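Local coordinates for protein BtGH115A (Bacteroides thetaiotaomicron, PDB 5BY3) that acts as a family GH115 4-O-methyl-alpha-glucuronidase with specificity for decorated arabinogalactans, at residues M175-S178 with N179-E183; R194-E197 with R198-E201; C218-F222 with F223-G227; A554-E557 with L558-P562; R620-P623 with V624-R627. One frame throughout, in Å; residues are numbered along the deposited sequence.

Contact 1. Residues M175-S178 with N179-E183; sequences MPWS and NKTYE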
# COMPACT_ATOMS: atom_id res chain seq x y z
N MSE A 175 -5.89 13.84 -9.97
CA MSE A 175 -6.68 15.12 -10.02
C MSE A 175 -6.86 15.61 -11.48
O MSE A 175 -8.00 15.67 -11.92
CB MSE A 175 -6.31 16.21 -9.01
CG MSE A 175 -7.36 17.33 -8.97
SE MSE A 175 -7.06 18.62 -10.44
CE MSE A 175 -5.41 19.55 -9.92
N PRO A 176 -5.78 15.91 -12.23
CA PRO A 176 -5.98 16.39 -13.63
C PRO A 176 -6.69 15.39 -14.52
O PRO A 176 -7.49 15.78 -15.36
CB PRO A 176 -4.56 16.66 -14.15
CG PRO A 176 -3.63 15.98 -13.21
CD PRO A 176 -4.34 15.79 -11.90
N TRP A 177 -6.44 14.10 -14.32
CA TRP A 177 -7.15 13.09 -15.08
C TRP A 177 -8.67 13.18 -14.87
O TRP A 177 -9.44 13.13 -15.83
CB TRP A 177 -6.62 11.70 -14.74
CG TRP A 177 -7.46 10.64 -15.29
CD1 TRP A 177 -7.49 10.21 -16.61
CD2 TRP A 177 -8.44 9.86 -14.59
NE1 TRP A 177 -8.43 9.22 -16.74
CE2 TRP A 177 -9.03 8.99 -15.52
CE3 TRP A 177 -8.88 9.84 -13.25
CZ2 TRP A 177 -10.03 8.08 -15.17
CZ3 TRP A 177 -9.91 8.91 -12.90
CH2 TRP A 177 -10.47 8.06 -13.86
N SER A 178 -9.10 13.31 -13.62
CA SER A 178 -10.53 13.44 -13.32
C SER A 178 -11.15 14.75 -13.88
O SER A 178 -12.13 14.69 -14.64
CB SER A 178 -10.77 13.34 -11.82
OG SER A 178 -12.15 13.39 -11.57
N ASN A 179 -10.53 15.88 -13.51
CA ASN A 179 -10.89 17.26 -13.85
C ASN A 179 -10.83 17.66 -15.34
O ASN A 179 -11.43 18.66 -15.72
CB ASN A 179 -9.93 18.17 -13.07
CG ASN A 179 -10.37 19.62 -13.03
OD1 ASN A 179 -11.41 19.95 -12.47
ND2 ASN A 179 -9.56 20.49 -13.59
N LYS A 180 -10.10 16.92 -16.16
CA LYS A 180 -9.99 17.24 -17.60
C LYS A 180 -10.29 16.05 -18.53
O LYS A 180 -10.92 16.25 -19.56
CB LYS A 180 -8.64 17.89 -17.97
CG LYS A 180 -8.03 18.76 -16.89
CD LYS A 180 -8.10 20.26 -17.11
CE LYS A 180 -6.74 20.81 -16.65
NZ LYS A 180 -6.63 22.28 -16.53
N THR A 181 -9.90 14.84 -18.16
CA THR A 181 -10.09 13.70 -19.04
C THR A 181 -11.35 12.88 -18.81
O THR A 181 -12.11 12.65 -19.75
CB THR A 181 -8.89 12.79 -19.03
OG1 THR A 181 -7.70 13.57 -19.19
CG2 THR A 181 -9.02 11.80 -20.18
N TYR A 182 -11.60 12.46 -17.57
CA TYR A 182 -12.73 11.58 -17.30
C TYR A 182 -14.05 12.25 -16.96
O TYR A 182 -15.10 11.83 -17.44
CB TYR A 182 -12.38 10.52 -16.25
CG TYR A 182 -13.51 9.55 -16.05
CD1 TYR A 182 -13.88 8.67 -17.06
CD2 TYR A 182 -14.25 9.55 -14.87
CE1 TYR A 182 -14.95 7.80 -16.89
CE2 TYR A 182 -15.31 8.69 -14.68
CZ TYR A 182 -15.65 7.81 -15.70
OH TYR A 182 -16.69 6.94 -15.52
N GLU A 183 -14.00 13.25 -16.08
CA GLU A 183 -15.21 13.99 -15.70
C GLU A 183 -14.88 15.48 -15.81
O GLU A 183 -14.65 16.13 -14.77
CB GLU A 183 -15.58 13.62 -14.29
CG GLU A 183 -16.98 14.01 -13.83
CD GLU A 183 -17.19 13.70 -12.37
OE1 GLU A 183 -16.26 13.11 -11.75
OE2 GLU A 183 -18.27 14.02 -11.83
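Trp177 and Tyr182 both carry CG on the side of CB remote from their own backbone N (chi1 170° and -176°), and on the helix 174-182 this sets the two side chains next to each other, pointing the same way. Tyr182 CB then rides over one face of the indole, a CH-pi contact 3.9 Å from the centroid of the Trp177 six-membered ring. Its phenol runs nearly parallel to the indole but is slid so far along it that the rings barely overlap. Thr181 crosses the indole at about a right angle, with Thr181 CB 3.8 Å from Trp177 CD1. The spacing of five residues comes from a wider, pi-type turn: Trp177 O accepts from Thr181 N and from Tyr182 N, each at 2.9 Å, and Glu183 N reaches Ser178 O at 2.8 Å as the chain leaves the helix. With alanine instead of Trp177, Tyr182 CB would lose the broad face beneath it, its ring would probably be freer to turn, and Lys610 O would lack its indole donor. Tryptophan suits the place by offering both a wide apolar face and that one N-H. Tyr182 OH in turn bonds Arg198 NE, and Thr181 OG1 bonds Asn612 O. The chemistry thus divides in two: carbon meets carbon within the turn, while the polar ends tie the helix to the neighbouring helix 193-205 and to the loop around 610-612.

Contact 2. Residues R194-E197 with R198-E201; sequences RTNE and RIFE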
# COMPACT_ATOMS: atom_id res chain seq x y z
N ARG A 194 -18.94 11.41 -10.64
CA ARG A 194 -18.72 10.32 -11.61
C ARG A 194 -17.35 9.64 -11.39
O ARG A 194 -17.27 8.41 -11.32
CB ARG A 194 -18.95 10.80 -13.07
CG ARG A 194 -20.16 10.19 -13.79
CD ARG A 194 -21.48 10.86 -13.46
NE ARG A 194 -22.04 10.41 -12.17
CZ ARG A 194 -22.86 11.13 -11.39
NH1 ARG A 194 -23.25 12.35 -11.74
NH2 ARG A 194 -23.28 10.62 -10.22
N THR A 195 -16.30 10.42 -11.18
CA THR A 195 -15.00 9.84 -10.78
C THR A 195 -15.09 8.99 -9.49
O THR A 195 -14.58 7.86 -9.44
CB THR A 195 -13.95 10.92 -10.67
OG1 THR A 195 -14.00 11.72 -11.87
CG2 THR A 195 -12.56 10.32 -10.48
N ASN A 196 -15.79 9.50 -8.48
CA ASN A 196 -15.92 8.77 -7.21
C ASN A 196 -16.70 7.45 -7.31
O ASN A 196 -16.27 6.44 -6.74
CB ASN A 196 -16.42 9.70 -6.09
CG ASN A 196 -15.32 10.59 -5.54
OD1 ASN A 196 -14.49 10.15 -4.72
ND2 ASN A 196 -15.25 11.83 -6.02
N GLU A 197 -17.78 7.43 -8.09
CA GLU A 197 -18.47 6.18 -8.38
C GLU A 197 -17.51 5.13 -8.98
O GLU A 197 -17.58 3.95 -8.60
CB GLU A 197 -19.68 6.41 -9.28
CG GLU A 197 -20.74 7.27 -8.61
CD GLU A 197 -21.86 7.69 -9.55
OE1 GLU A 197 -21.56 8.11 -10.70
OE2 GLU A 197 -23.04 7.61 -9.13
N ARG A 198 -16.62 5.57 -9.88
CA ARG A 198 -15.57 4.70 -10.41
C ARG A 198 -14.60 4.16 -9.35
O ARG A 198 -14.31 2.96 -9.36
CB ARG A 198 -14.79 5.39 -11.53
CG ARG A 198 -15.50 5.38 -12.88
CD ARG A 198 -15.83 3.98 -13.42
NE ARG A 198 -16.46 4.14 -14.73
CZ ARG A 198 -16.96 3.18 -15.51
NH1 ARG A 198 -16.97 1.88 -15.17
NH2 ARG A 198 -17.49 3.55 -16.67
N ILE A 199 -14.12 5.03 -8.45
CA ILE A 199 -13.30 4.62 -7.32
C ILE A 199 -14.03 3.64 -6.41
O ILE A 199 -13.47 2.59 -6.02
CB ILE A 199 -12.77 5.82 -6.53
CG1 ILE A 199 -11.99 6.75 -7.49
CG2 ILE A 199 -11.89 5.34 -5.39
CD1 ILE A 199 -11.52 8.07 -6.89
N PHE A 200 -15.30 3.95 -6.12
CA PHE A 200 -16.08 3.08 -5.26
C PHE A 200 -16.38 1.70 -5.86
O PHE A 200 -16.36 0.69 -5.11
CB PHE A 200 -17.34 3.74 -4.73
CG PHE A 200 -17.13 5.11 -4.10
CD1 PHE A 200 -15.97 5.44 -3.43
CD2 PHE A 200 -18.15 6.06 -4.17
CE1 PHE A 200 -15.82 6.70 -2.87
CE2 PHE A 200 -18.00 7.34 -3.61
CZ PHE A 200 -16.83 7.64 -2.95
N GLU A 201 -16.59 1.63 -7.18
CA GLU A 201 -16.61 0.31 -7.86
C GLU A 201 -15.33 -0.49 -7.59
O GLU A 201 -15.36 -1.70 -7.36
CB GLU A 201 -16.63 0.44 -9.38
CG GLU A 201 -17.93 0.81 -10.03
CD GLU A 201 -17.80 1.00 -11.53
OE1 GLU A 201 -16.78 0.60 -12.16
OE2 GLU A 201 -18.74 1.56 -12.09
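Phe200 holds the carbonyl oxygen of Asn196 over one ring face, 3.1 Å above the plane and offset toward the rim, while the guanidinium of Arg194 meets the carboxylate of Glu197 at its edge, in plane. Both pairs belong to helix 193-205, which in the chain comes between strands 162-166 and 210-212 of the parallel eight-stranded TIM barrel. Asn196 O is also the acceptor of Phe200 N at 2.7 Å, so the ring, with CG beside its own backbone N (chi1 -50°), covers an oxygen that is already bonded. The Asn196 side chain leans on the same ring, CB to Phe200 CE2 3.8 Å, with amide and ring planes 40° apart; its ND2 turns back to Gly192 O. Phenylalanine suits this buried side, where Tyr211 and Ala232 also pack against it. Oppositely charged residues three apart pair along the helix. In a salt bridge, Arg194 NE meets Glu197 OE1 at 2.8 Å from the syn side, tilted well out of the carboxylate plane, and a second, weak bond joins Arg194 NH2 to Glu197 OE2. Arg198 lies against Trp134 in a cation-pi contact, and Glu201 has a second positive partner in Arg49. In the other salt bridge, Arg198 NH1 reaches the syn lone pair of Glu201 OE1 at 3.3 Å.

Contact 3. Residues C218-F222 with F223-G227; sequences CTLPF and FLTKG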
# COMPACT_ATOMS: atom_id res chain seq x y z
N CYS A 218 -4.61 21.79 -4.03
CA CYS A 218 -5.03 21.75 -5.45
C CYS A 218 -6.41 21.13 -5.79
O CYS A 218 -6.87 21.23 -6.92
CB CYS A 218 -3.95 21.05 -6.29
SG CYS A 218 -3.89 19.24 -6.09
N THR A 219 -7.04 20.47 -4.82
CA THR A 219 -8.30 19.72 -5.03
C THR A 219 -9.52 20.34 -4.28
O THR A 219 -9.38 20.85 -3.18
CB THR A 219 -8.07 18.25 -4.60
OG1 THR A 219 -7.16 17.65 -5.51
CG2 THR A 219 -9.34 17.42 -4.59
N LEU A 220 -10.69 20.27 -4.89
CA LEU A 220 -11.93 20.63 -4.21
C LEU A 220 -12.25 19.65 -3.08
O LEU A 220 -12.42 18.45 -3.35
CB LEU A 220 -13.13 20.69 -5.18
CG LEU A 220 -14.36 21.44 -4.62
CD1 LEU A 220 -14.10 22.94 -4.54
CD2 LEU A 220 -15.63 21.14 -5.44
N PRO A 221 -12.35 20.13 -1.82
CA PRO A 221 -12.71 19.19 -0.76
C PRO A 221 -13.95 18.38 -1.06
O PRO A 221 -14.94 18.89 -1.61
CB PRO A 221 -12.91 20.09 0.46
CG PRO A 221 -11.91 21.20 0.22
CD PRO A 221 -11.94 21.45 -1.27
N PHE A 222 -13.86 17.10 -0.73
CA PHE A 222 -14.87 16.11 -1.03
C PHE A 222 -16.27 16.56 -0.70
O PHE A 222 -17.16 16.48 -1.54
CB PHE A 222 -14.57 14.82 -0.27
CG PHE A 222 -15.53 13.72 -0.54
CD1 PHE A 222 -15.41 12.94 -1.67
CD2 PHE A 222 -16.57 13.45 0.35
CE1 PHE A 222 -16.30 11.90 -1.91
CE2 PHE A 222 -17.47 12.42 0.11
CZ PHE A 222 -17.33 11.65 -1.04
N PHE A 223 -16.45 17.03 0.54
CA PHE A 223 -17.78 17.30 1.08
C PHE A 223 -18.33 18.66 0.67
O PHE A 223 -19.48 19.01 0.99
CB PHE A 223 -17.74 17.16 2.59
CG PHE A 223 -17.80 15.74 3.08
CD1 PHE A 223 -18.93 14.95 2.86
CD2 PHE A 223 -16.75 15.23 3.84
CE1 PHE A 223 -19.01 13.65 3.35
CE2 PHE A 223 -16.82 13.93 4.35
CZ PHE A 223 -17.95 13.14 4.11
N LEU A 224 -17.49 19.41 -0.03
CA LEU A 224 -17.84 20.66 -0.71
C LEU A 224 -18.04 20.44 -2.21
O LEU A 224 -18.02 21.41 -2.98
CB LEU A 224 -16.74 21.71 -0.48
CG LEU A 224 -16.67 22.25 0.95
CD1 LEU A 224 -15.77 23.46 1.04
CD2 LEU A 224 -18.08 22.56 1.43
N THR A 225 -18.21 19.18 -2.62
CA THR A 225 -18.39 18.83 -4.03
C THR A 225 -19.78 18.25 -4.13
O THR A 225 -20.12 17.32 -3.41
CB THR A 225 -17.34 17.80 -4.54
OG1 THR A 225 -16.02 18.27 -4.24
CG2 THR A 225 -17.48 17.55 -6.06
N LYS A 226 -20.57 18.80 -5.03
CA LYS A 226 -21.93 18.35 -5.21
C LYS A 226 -21.97 16.93 -5.83
O LYS A 226 -21.39 16.68 -6.90
CB LYS A 226 -22.71 19.41 -6.02
CG LYS A 226 -24.10 19.02 -6.50
CD LYS A 226 -25.16 19.26 -5.44
CE LYS A 226 -26.53 19.39 -6.09
NZ LYS A 226 -27.54 18.71 -5.24
N GLY A 227 -22.64 16.02 -5.14
CA GLY A 227 -22.82 14.64 -5.58
C GLY A 227 -22.06 13.63 -4.75
O GLY A 227 -22.54 12.52 -4.48
O HOH W 1 -13.39 17.47 -5.74
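Pro221 and Thr225 supply the central hydrogen bonds. Pro221 O accepts from Leu224 N at 3.0 Å and from the hydroxyl Thr225 OG1 at 2.9 Å, and the two donors come from opposite faces of the carbonyl plane, so one oxygen is gripped on both sides. The threonine can do this because its OG1 stands beside its own backbone N (chi1 -53°), turned back toward the earlier residues. One step along, Thr225 N bonds Phe222 O at 3.1 Å, again from above the carbonyl plane. A water 2.8 Å from Leu220 O, within reach of Thr225 OG1 as well, may bridge the two.

The two backbone bonds, Leu224 N to Pro221 O and Thr225 N to Phe222 O, each reach back three residues and define two overlapping beta turns, the first close to type I, in the loop that follows strand 210-212 of the TIM barrel and precedes helix 228-235. Proline's restricted phi suits the extended approach to the turn, where its carbonyl rather than an N-H is used.

The aromatic contact is a T-shaped stack: the edge of Phe222 points at the face of Phe223, with ring centroids 4.9 Å apart and planes at 87°. Phe222 CD2 sits over the centre of the Phe223 ring, whose surroundings include Arg279 and Val283 of helix 265-283. Replacing Phe223 by alanine would probably leave the Phe222 edge without its facing ring and open a gap beside Met239 and Val283.

In the apolar contact, Pro221 CB and Leu224 CB lie 4.3 Å apart. Separately, the Leu220 side chain crosses that of Thr225 at a slant, which brings methyl CD2 of Leu220 to 3.4 Å from Leu224 O.

Contact 4. Residues A554-E557 with L558-P562; sequences AYFE and LVKYP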
# COMPACT_ATOMS: atom_id res chain seq x y z
N ALA A 554 -3.70 -3.63 -20.74
CA ALA A 554 -3.32 -4.06 -19.39
C ALA A 554 -1.84 -4.41 -19.36
O ALA A 554 -1.13 -4.16 -18.36
CB ALA A 554 -4.15 -5.25 -18.93
N TYR A 555 -1.36 -4.95 -20.46
CA TYR A 555 0.05 -5.28 -20.49
C TYR A 555 0.90 -4.00 -20.45
O TYR A 555 1.89 -3.94 -19.74
CB TYR A 555 0.39 -6.16 -21.69
CG TYR A 555 1.80 -6.70 -21.68
CD1 TYR A 555 2.18 -7.72 -20.78
CD2 TYR A 555 2.76 -6.19 -22.54
CE1 TYR A 555 3.48 -8.21 -20.76
CE2 TYR A 555 4.05 -6.69 -22.54
CZ TYR A 555 4.40 -7.68 -21.66
OH TYR A 555 5.68 -8.15 -21.68
N PHE A 556 0.50 -2.96 -21.18
CA PHE A 556 1.35 -1.79 -21.19
C PHE A 556 1.33 -1.15 -19.79
O PHE A 556 2.36 -0.81 -19.22
CB PHE A 556 0.96 -0.78 -22.29
CG PHE A 556 1.98 0.32 -22.46
CD1 PHE A 556 3.05 0.17 -23.35
CD2 PHE A 556 1.89 1.51 -21.70
CE1 PHE A 556 4.01 1.19 -23.47
CE2 PHE A 556 2.83 2.52 -21.83
CZ PHE A 556 3.89 2.37 -22.72
N GLU A 557 0.12 -1.06 -19.25
CA GLU A 557 -0.16 -0.52 -17.93
C GLU A 557 0.52 -1.24 -16.77
O GLU A 557 1.12 -0.58 -15.92
CB GLU A 557 -1.68 -0.47 -17.71
CG GLU A 557 -2.32 0.65 -18.48
CD GLU A 557 -3.81 0.54 -18.52
OE1 GLU A 557 -4.43 0.50 -17.44
OE2 GLU A 557 -4.35 0.53 -19.65
N LEU A 558 0.47 -2.57 -16.78
CA LEU A 558 0.88 -3.38 -15.62
C LEU A 558 2.28 -3.99 -15.71
O LEU A 558 2.90 -4.25 -14.69
CB LEU A 558 -0.16 -4.46 -15.35
CG LEU A 558 -1.62 -3.93 -15.19
CD1 LEU A 558 -2.63 -5.04 -15.30
CD2 LEU A 558 -1.84 -3.18 -13.90
N VAL A 559 2.77 -4.21 -16.92
CA VAL A 559 4.10 -4.80 -17.11
C VAL A 559 5.02 -3.86 -17.89
O VAL A 559 6.05 -3.47 -17.37
CB VAL A 559 4.03 -6.22 -17.76
CG1 VAL A 559 5.40 -6.85 -17.83
CG2 VAL A 559 3.16 -7.15 -16.95
N LYS A 560 4.65 -3.50 -19.11
CA LYS A 560 5.58 -2.83 -20.02
C LYS A 560 5.96 -1.42 -19.54
O LYS A 560 7.14 -1.13 -19.44
CB LYS A 560 5.03 -2.83 -21.46
CG LYS A 560 6.05 -2.53 -22.55
CD LYS A 560 5.56 -2.98 -23.92
CE LYS A 560 6.63 -2.82 -24.98
NZ LYS A 560 6.52 -1.50 -25.66
N TYR A 561 4.99 -0.58 -19.21
CA TYR A 561 5.34 0.77 -18.70
C TYR A 561 6.24 0.73 -17.46
O TYR A 561 7.28 1.38 -17.51
CB TYR A 561 4.14 1.72 -18.49
CG TYR A 561 4.58 3.15 -18.15
CD1 TYR A 561 4.96 4.06 -19.16
CD2 TYR A 561 4.66 3.59 -16.81
CE1 TYR A 561 5.38 5.35 -18.85
CE2 TYR A 561 5.07 4.86 -16.51
CZ TYR A 561 5.43 5.74 -17.53
OH TYR A 561 5.86 7.01 -17.21
N PRO A 562 5.87 -0.01 -16.36
CA PRO A 562 6.79 0.07 -15.18
C PRO A 562 8.15 -0.56 -15.37
O PRO A 562 9.14 0.04 -14.96
CB PRO A 562 6.01 -0.60 -14.03
CG PRO A 562 4.92 -1.40 -14.68
CD PRO A 562 4.65 -0.78 -16.04
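Tyr561 slants across Phe556 where helix 552-580 widens into a pi-type turn, so that side chains five residues apart become neighbours. Starting at its base, Tyr561 CB lies 3.2 Å from Phe556 O and 3.7 Å from Phe556 CE2. CG remains near that same CE2, and CD1 then comes to 3.7 Å from Phe556 CE2, coming near CZ too. Beyond this point the phenol leads away from Phe556, and its OH ends in hydrogen bonds with Thr600 OG1 and Trp405 NE1. With CG opposite the backbone N (chi1 -172°), the ring is directed out from the turn to these partners, and tyrosine fits because it has an apolar flank for Phe556 and a polar tip for them.

The widening shows in the backbone. Tyr555 O accepts from Val559 N and Lys560 N, and Phe556 O takes Tyr561 N at 2.6 Å. The Tyr555 ring meets the branched Val559 obliquely: Tyr555 CE1 touches Val559 CB at 3.6 Å. Helices 476-495 and 523-543 flank this pair, and Tyr555 OH bonds Val540 O. One turn earlier the small Ala554 accommodates a leucine: Ala554 CB meets Leu558 CD1 at 3.9 Å. Pro562, which has no N-H to give, marks a kink where the helical bonding to the turn before is interrupted. In place of a donor, its ring carbon CD lies 3.5 Å from Glu557 O.

Contact 5. Residues R620-P623 with V624-R627; sequences RKLP and VFNR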
# COMPACT_ATOMS: atom_id res chain seq x y z
N ARG A 620 5.90 16.56 -9.25
CA ARG A 620 6.46 17.62 -8.43
C ARG A 620 7.75 18.29 -9.00
O ARG A 620 8.41 19.03 -8.30
CB ARG A 620 6.63 17.10 -6.99
CG ARG A 620 6.40 18.12 -5.88
CD ARG A 620 6.66 17.50 -4.51
NE ARG A 620 7.49 18.38 -3.72
CZ ARG A 620 8.48 18.00 -2.93
NH1 ARG A 620 8.79 16.73 -2.76
NH2 ARG A 620 9.16 18.91 -2.26
N LYS A 621 8.08 18.02 -10.26
CA LYS A 621 9.24 18.65 -10.96
C LYS A 621 10.55 18.54 -10.17
O LYS A 621 11.37 19.48 -10.14
CB LYS A 621 9.00 20.13 -11.33
CG LYS A 621 7.57 20.54 -11.64
CD LYS A 621 7.23 20.34 -13.10
CE LYS A 621 5.82 20.86 -13.36
NZ LYS A 621 5.57 21.19 -14.79
N LEU A 622 10.74 17.38 -9.56
CA LEU A 622 11.97 17.12 -8.80
C LEU A 622 13.12 17.02 -9.75
O LEU A 622 12.94 16.51 -10.87
CB LEU A 622 11.85 15.88 -7.90
CG LEU A 622 10.76 15.94 -6.81
CD1 LEU A 622 11.05 14.93 -5.72
CD2 LEU A 622 10.55 17.34 -6.19
N PRO A 623 14.31 17.52 -9.33
CA PRO A 623 15.48 17.56 -10.23
C PRO A 623 15.80 16.19 -10.87
O PRO A 623 16.05 16.11 -12.10
CB PRO A 623 16.62 18.00 -9.30
CG PRO A 623 15.95 18.76 -8.23
CD PRO A 623 14.65 18.04 -7.99
N VAL A 624 15.73 15.13 -10.05
CA VAL A 624 15.96 13.76 -10.52
C VAL A 624 15.21 13.41 -11.84
O VAL A 624 15.75 12.59 -12.61
CB VAL A 624 15.71 12.72 -9.38
CG1 VAL A 624 14.23 12.51 -9.11
CG2 VAL A 624 16.36 11.38 -9.68
N PHE A 625 14.03 14.02 -12.11
CA PHE A 625 13.25 13.66 -13.31
C PHE A 625 13.65 14.42 -14.58
O PHE A 625 13.09 14.17 -15.66
CB PHE A 625 11.72 13.84 -13.08
CG PHE A 625 11.19 13.10 -11.89
CD1 PHE A 625 11.12 11.69 -11.87
CD2 PHE A 625 10.77 13.79 -10.77
CE1 PHE A 625 10.65 11.00 -10.76
CE2 PHE A 625 10.28 13.09 -9.65
CZ PHE A 625 10.21 11.71 -9.65
N ASN A 626 14.56 15.37 -14.46
CA ASN A 626 15.00 16.18 -15.60
C ASN A 626 16.02 15.45 -16.48
O ASN A 626 16.57 14.43 -16.06
CB ASN A 626 15.65 17.48 -15.09
CG ASN A 626 14.66 18.42 -14.44
OD1 ASN A 626 15.04 19.16 -13.53
ND2 ASN A 626 13.41 18.41 -14.90
N ARG A 627 16.35 15.99 -17.67
CA ARG A 627 17.59 15.53 -18.32
C ARG A 627 18.69 15.90 -17.37
O ARG A 627 18.58 16.90 -16.65
CB ARG A 627 17.88 16.19 -19.64
CG ARG A 627 17.07 15.72 -20.81
CD ARG A 627 17.24 16.68 -21.99
NE ARG A 627 16.35 16.25 -23.07
CZ ARG A 627 15.13 16.74 -23.32
NH1 ARG A 627 14.59 17.72 -22.57
NH2 ARG A 627 14.43 16.22 -24.32
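Asn626 N bonds Pro623 O at 2.9 Å with an N-H...O angle of 166°, and Phe625 N bonds Leu622 O at 3.0 Å and 159°. In both the donor stands above the carbonyl plane, as expected where each residue reaches back only three places. Farther along, Val624 O and Asn626 O both accept from Lys572 NZ, so these two carbonyls share one lysine. Arg620, just before the turn, forms salt bridges with Asp402 and Glu506, and Arg627 just after it pairs with Asp594.

Packing gathers on one flank. Leu622 and Phe625 lie side by side, and Leu622 CB touches Phe625 CE2 at 3.6 Å. Val624 holds CG1 between its backbone N and its carbonyl carbon (chi1 75°), a crowded position for a valine branch, and this methyl sits over the centre of one face of the Phe625 ring, 3.9 Å above the plane. The same methyl is 4.3 Å from Leu622 CB, so three apolar side chains close round one spot. Leu622 CD2 lies over a face of the Arg620 guanidinium. Proline suits position 623, since its fixed phi already has the value the turn needs and it need not donate a backbone hydrogen. The arrangement is that of a short 3-10 turn opened by a proline, set in the loop between helix 587-603 and strand 646-647, with the side chain of Phe625 about 9 Å from the bound nickel ion.

Contacts 1, 2 and 3 form one touching cluster within the TIM-barrel part of the chain. Contact 1 meets contact 2 through Ser178 OG and Thr195 OG1, 2.5 Å apart and probably hydrogen-bonded, and through Glu183 OE1 and the same Thr195 OG1 at 2.7 Å. Met175 CG packs 3.5 Å from Thr219 OG1 of contact 3, and Asn196 OD1 of contact 2 lies 3.8 Å from Phe222 CE1. Contacts 4 and 5 touch neither these nor each other; their own nearest atoms are about 9 Å apart, and each comes no closer than about 10 Å to the cluster. Contacts 1, 4 and 5 surround the nickel held by Leu404 and Asp436, about 10 Å from the side chains of Pro176 and Tyr561 and about 9 Å from that of Phe625.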